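Local atomic coordinates of cellulase CEL9M (Clostridium cellulolyticum, PDB entry 1IA6), a protein that probably cuts internal beta-1,4-glucosidic linkages in cellulose and related beta-glucans, as a family 9 glycoside hydrolase. Residues A[13-17]-A[416-420]; A[147-153]-A[194-198]. One frame throughout, in Å; residues are numbered along the deposited sequence. Where two conformers were deposited one is given.

Interaction 1 of 2, residues A[13-17]-A[416-420]; sequences SIIFF and NAGLV
The side-chain amide of Asn416 stacks on one face of the Phe16 ring. The two planes are 25° apart. Asn416 OD1 lies 3.7 Å above the ring plane, offset toward the rim, and Asn416 CG comes within 3.4 Å of Phe16 CD2. Phe16 in turn sits over the centre of one face of the Phe17 ring through its own CD2. At the edge of the Phe17 ring, Ala417 N and Val420 CG2 lie near its plane, and Phe17 CE2 is 4.1 Å from Val420 CG2. Ile14 O also lies in that plane. Asn416 CB is 3.7 Å from Phe17 CZ. The amide of Asn416 stands perpendicular to the Phe17 ring.

One hydrogen bond crosses the contact. Asn416 ND2 donates to a lone pair of Ser13 O at 3.3 Å, with an N-H...O angle of 151°. ND2 also bonds to Gly387 O, and OD1 accepts from Leu389 N. These three bonds fix the rotation of the amide and satisfy it in a buried place. Ser13 OG lies between the backbone N and the carbonyl carbon (chi1 67°), where it bonds back to Leu10 O. It also touches Val420 CG2 at 3.5 Å. Ile14 CG1 packs on Val420 CG1 at 4.1 Å, the side chains crossing at about a right angle.

The contact joins segment 13-17, on helix 6-15, to helix 413-429 inside the (alpha/alpha)6 barrel of family 9. Helix 64-80 adds Leu74 against Phe17 and Val420. Helix 91-107 adds Met94 against Val420, and its Gln97 bonds to Ile14 O.

Interaction 2 of 2, residues A[147-153]-A[194-198]; sequences PSSPASD and NQGVG
Asn194 reaches across to Pro147, where its ND2 donates to Pro147 O at 2.8 Å. The bond meets the carbonyl from above its plane, but lies in the Asn194 amide plane. With chi1 at -169°, CG turns away from the backbone N and the amide reaches the 147-150 loop. Asn194 OD1 lies 3.3 Å from Pro150 CB.

Ser152 and Gly196 pair twice. Ser152 N donates to Gly196 O at 2.8 Å, and Gly196 N donates to Ser152 OG at 3.1 Å. Ser152 OG also bonds to Gly191 O. Gly198 N donates to Asp153 OD1 at 2.9 Å, on the syn side of the carboxylate.

Three waters bridge the two segments. One donates to both Pro150 O and Val197 O. Another accepts from Ala151 N and lies 2.8 Å from Asn194 O, one of several competing acceptors. A third donates to Asp153 OD2 at 2.7 Å and weakly to Gly198 O.

Ala151 is the N-cap of helix 152-169. The bonds to Ser152 and Asp153 hold the loop after helix 174-193 against its first turn. The Asp153 side chain lies about 4 Å from the calcium bound by Ser208, Asp211, Asp212 and Asp257, consistent with its second shell.

Interaction 1 is a core contact, its centre about 8 Å from the centre of the chain, and all its touching residues are buried. The centre of interaction 2 is about 21 Å from the chain centre, and that contact is only partly buried. They share no helix: the first joins the two terminal helices of the module, whereas the second ties a loop to the start of helix 152-169. An amide-on-ring stack and apolar packing dominate the first, with one hydrogen bond across it. The second is chiefly polar, with four direct bonds and three bridging waters. Their nearest atoms are about 14 Å apart. In sequence, both segments of interaction 2 fall between those of interaction 1.

Interaction 1 of 2, residues A[13-17]-A[416-420]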
loop_
_atom_site.group_PDB
_atom_site.type_symbol
_atom_site.label_atom_id
_atom_site.label_comp_id
_atom_site.label_asym_id
_atom_site.label_seq_id
_atom_site.Cartn_x
_atom_site.Cartn_y
_atom_site.Cartn_z
ATOM N N SER A 13 11.909 -5.062 -1.863
ATOM C CA SER A 13 10.603 -4.547 -1.445
ATOM C C SER A 13 9.501 -4.835 -2.462
ATOM O O SER A 13 8.327 -4.963 -2.104
ATOM C CB SER A 13 10.687 -3.040 -1.159
ATOM O OG SER A 13 10.943 -2.295 -2.335
ATOM N N ILE A 14 9.879 -4.941 -3.732
ATOM C CA ILE A 14 8.917 -5.239 -4.789
ATOM C C ILE A 14 8.649 -6.743 -4.811
ATOM O O ILE A 14 7.515 -7.182 -4.982
ATOM C CB ILE A 14 9.456 -4.810 -6.163
ATOM C CG1 ILE A 14 9.635 -3.291 -6.195
ATOM C CG2 ILE A 14 8.511 -5.282 -7.268
ATOM C CD1 ILE A 14 10.442 -2.796 -7.384
ATOM N N ILE A 15 9.711 -7.525 -4.632
ATOM C CA ILE A 15 9.615 -8.983 -4.620
ATOM C C ILE A 15 8.680 -9.489 -3.524
ATOM O O ILE A 15 7.996 -10.501 -3.697
ATOM C CB ILE A 15 11.019 -9.609 -4.435
ATOM C CG1 ILE A 15 11.746 -9.634 -5.783
ATOM C CG2 ILE A 15 10.912 -11.000 -3.831
ATOM C CD1 ILE A 15 13.241 -9.926 -5.668
ATOM N N PHE A 16 8.653 -8.783 -2.400
ATOM C CA PHE A 16 7.795 -9.154 -1.277
ATOM C C PHE A 16 6.367 -9.507 -1.689
ATOM O O PHE A 16 5.801 -10.485 -1.211
ATOM C CB PHE A 16 7.728 -8.009 -0.261
ATOM C CG PHE A 16 6.586 -8.132 0.706
ATOM C CD1 PHE A 16 6.608 -9.092 1.711
ATOM C CD2 PHE A 16 5.463 -7.315 0.584
ATOM C CE1 PHE A 16 5.530 -9.240 2.579
ATOM C CE2 PHE A 16 4.382 -7.455 1.446
ATOM C CZ PHE A 16 4.414 -8.418 2.445
ATOM N N PHE A 17 5.784 -8.703 -2.570
ATOM C CA PHE A 17 4.407 -8.928 -2.990
ATOM C C PHE A 17 4.118 -10.318 -3.543
ATOM O O PHE A 17 2.988 -10.794 -3.455
ATOM C CB PHE A 17 3.994 -7.829 -3.968
ATOM C CG PHE A 17 3.891 -6.478 -3.318
ATOM C CD1 PHE A 17 2.759 -6.130 -2.585
ATOM C CD2 PHE A 17 4.956 -5.585 -3.364
ATOM C CE1 PHE A 17 2.689 -4.916 -1.905
ATOM C CE2 PHE A 17 4.897 -4.369 -2.688
ATOM C CZ PHE A 17 3.763 -4.033 -1.956
ATOM N N ASN A 416 4.501 -2.358 2.938
ATOM C CA ASN A 416 5.445 -2.326 1.829
ATOM C C ASN A 416 5.146 -1.336 0.717
ATOM O O ASN A 416 6.061 -0.901 0.020
ATOM C CB ASN A 416 5.607 -3.725 1.230
ATOM C CG ASN A 416 6.730 -4.502 1.891
ATOM O OD1 ASN A 416 6.669 -4.806 3.081
ATOM N ND2 ASN A 416 7.770 -4.811 1.123
ATOM N N ALA A 417 3.880 -0.971 0.541
ATOM C CA ALA A 417 3.530 -0.030 -0.520
ATOM C C ALA A 417 4.329 1.267 -0.382
ATOM O O ALA A 417 4.948 1.731 -1.341
ATOM C CB ALA A 417 2.035 0.268 -0.486
ATOM N N GLY A 418 4.321 1.836 0.821
ATOM C CA GLY A 418 5.043 3.070 1.074
ATOM C C GLY A 418 6.551 2.901 1.034
ATOM O O GLY A 418 7.272 3.842 0.698
ATOM N N LEU A 419 7.030 1.709 1.379
ATOM C CA LEU A 419 8.464 1.430 1.372
ATOM C C LEU A 419 8.993 1.472 -0.051
ATOM O O LEU A 419 10.039 2.064 -0.317
ATOM C CB LEU A 419 8.756 0.055 1.982
ATOM C CG LEU A 419 10.229 -0.378 1.961
ATOM C CD1 LEU A 419 11.066 0.583 2.806
ATOM C CD2 LEU A 419 10.363 -1.791 2.484
ATOM N N VAL A 420 8.276 0.834 -0.970
ATOM C CA VAL A 420 8.703 0.834 -2.363
ATOM C C VAL A 420 8.850 2.273 -2.851
ATOM O O VAL A 420 9.849 2.627 -3.477
ATOM C CB VAL A 420 7.690 0.102 -3.269
ATOM C CG1 VAL A 420 8.113 0.227 -4.727
ATOM C CG2 VAL A 420 7.605 -1.362 -2.874
#

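Interaction 2 of 2, residues A[147-153]-A[194-198]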
loop_
_atom_site.group_PDB
_atom_site.type_symbol
_atom_site.label_atom_id
_atom_site.label_comp_id
_atom_site.label_asym_id
_atom_site.label_seq_id
_atom_site.Cartn_x
_atom_site.Cartn_y
_atom_site.Cartn_z
ATOM N N PRO A 147 -25.500 0.677 -5.924
ATOM C CA PRO A 147 -26.296 1.882 -5.664
ATOM C C PRO A 147 -26.882 2.040 -4.260
ATOM O O PRO A 147 -27.161 3.158 -3.834
ATOM C CB PRO A 147 -27.373 1.815 -6.744
ATOM C CG PRO A 147 -26.615 1.226 -7.891
ATOM C CD PRO A 147 -25.873 0.082 -7.218
ATOM N N SER A 148 -27.053 0.938 -3.537
ATOM C CA SER A 148 -27.622 1.010 -2.194
ATOM C C SER A 148 -26.619 0.727 -1.080
ATOM O O SER A 148 -26.959 0.802 0.101
ATOM C CB SER A 148 -28.798 0.037 -2.076
ATOM O OG SER A 148 -28.373 -1.295 -2.297
ATOM N N SER A 149 -25.387 0.409 -1.454
ATOM C CA SER A 149 -24.338 0.110 -0.484
ATOM C C SER A 149 -23.082 0.918 -0.807
ATOM O O SER A 149 -22.319 0.564 -1.707
ATOM C CB SER A 149 -24.017 -1.388 -0.507
ATOM O OG SER A 149 -23.036 -1.718 0.460
ATOM N N PRO A 150 -22.853 2.017 -0.069
ATOM C CA PRO A 150 -21.690 2.884 -0.276
ATOM C C PRO A 150 -20.346 2.306 0.159
ATOM O O PRO A 150 -20.267 1.470 1.059
ATOM C CB PRO A 150 -22.049 4.128 0.527
ATOM C CG PRO A 150 -22.783 3.546 1.687
ATOM C CD PRO A 150 -23.693 2.529 1.029
ATOM N N ALA A 151 -19.295 2.779 -0.500
ATOM C CA ALA A 151 -17.923 2.377 -0.205
ATOM C C ALA A 151 -17.053 3.380 -0.951
ATOM O O ALA A 151 -16.126 3.011 -1.666
ATOM C CB ALA A 151 -17.663 0.964 -0.711
ATOM N N SER A 152 -17.372 4.660 -0.769
ATOM C CA SER A 152 -16.668 5.747 -1.441
ATOM C C SER A 152 -15.153 5.738 -1.307
ATOM O O SER A 152 -14.444 6.055 -2.265
ATOM C CB SER A 152 -17.205 7.093 -0.953
ATOM O OG SER A 152 -18.603 7.179 -1.161
ATOM N N ASP A 153 -14.651 5.394 -0.126
ATOM C CA ASP A 153 -13.208 5.375 0.071
ATOM C C ASP A 153 -12.556 4.225 -0.694
ATOM O O ASP A 153 -11.548 4.418 -1.377
ATOM C CB ASP A 153 -12.865 5.319 1.572
ATOM C CG ASP A 153 -13.565 4.180 2.309
ATOM O OD1 ASP A 153 -14.576 3.649 1.806
ATOM O OD2 ASP A 153 -13.105 3.825 3.413
ATOM N N ASN A 194 -23.240 7.723 -4.234
ATOM C CA ASN A 194 -23.731 7.336 -2.909
ATOM C C ASN A 194 -22.517 7.418 -1.989
ATOM O O ASN A 194 -21.622 6.576 -2.054
ATOM C CB ASN A 194 -24.269 5.906 -2.924
ATOM C CG ASN A 194 -25.026 5.559 -1.653
ATOM O OD1 ASN A 194 -24.635 5.960 -0.558
ATOM N ND2 ASN A 194 -26.107 4.802 -1.791
ATOM N N GLN A 195 -22.499 8.427 -1.129
ATOM C CA GLN A 195 -21.359 8.665 -0.253
ATOM C C GLN A 195 -21.381 8.067 1.148
ATOM O O GLN A 195 -22.348 8.218 1.897
ATOM C CB GLN A 195 -21.111 10.174 -0.180
ATOM C CG GLN A 195 -20.551 10.736 -1.483
ATOM C CD GLN A 195 -20.558 12.248 -1.545
ATOM O OE1 GLN A 195 -20.467 12.926 -0.523
ATOM N NE2 GLN A 195 -20.647 12.787 -2.758
ATOM N N GLY A 196 -20.280 7.402 1.491
ATOM C CA GLY A 196 -20.129 6.769 2.790
ATOM C C GLY A 196 -18.925 5.840 2.742
ATOM O O GLY A 196 -18.506 5.442 1.656
ATOM N N VAL A 197 -18.354 5.491 3.892
ATOM C CA VAL A 197 -17.200 4.593 3.884
ATOM C C VAL A 197 -17.624 3.137 3.713
ATOM O O VAL A 197 -18.734 2.754 4.089
ATOM C CB VAL A 197 -16.363 4.713 5.184
ATOM C CG1 VAL A 197 -15.801 6.120 5.311
ATOM C CG2 VAL A 197 -17.215 4.354 6.395
ATOM N N GLY A 198 -16.731 2.333 3.140
ATOM C CA GLY A 198 -17.013 0.924 2.927
ATOM C C GLY A 198 -16.827 0.119 4.201
ATOM O O GLY A 198 -16.423 0.662 5.230
HETATM O O HOH W 1 -21.081 0.663 3.526
HETATM O O HOH W 2 -20.080 4.426 -2.838
HETATM O O HOH W 3 -13.870 1.296 4.113
#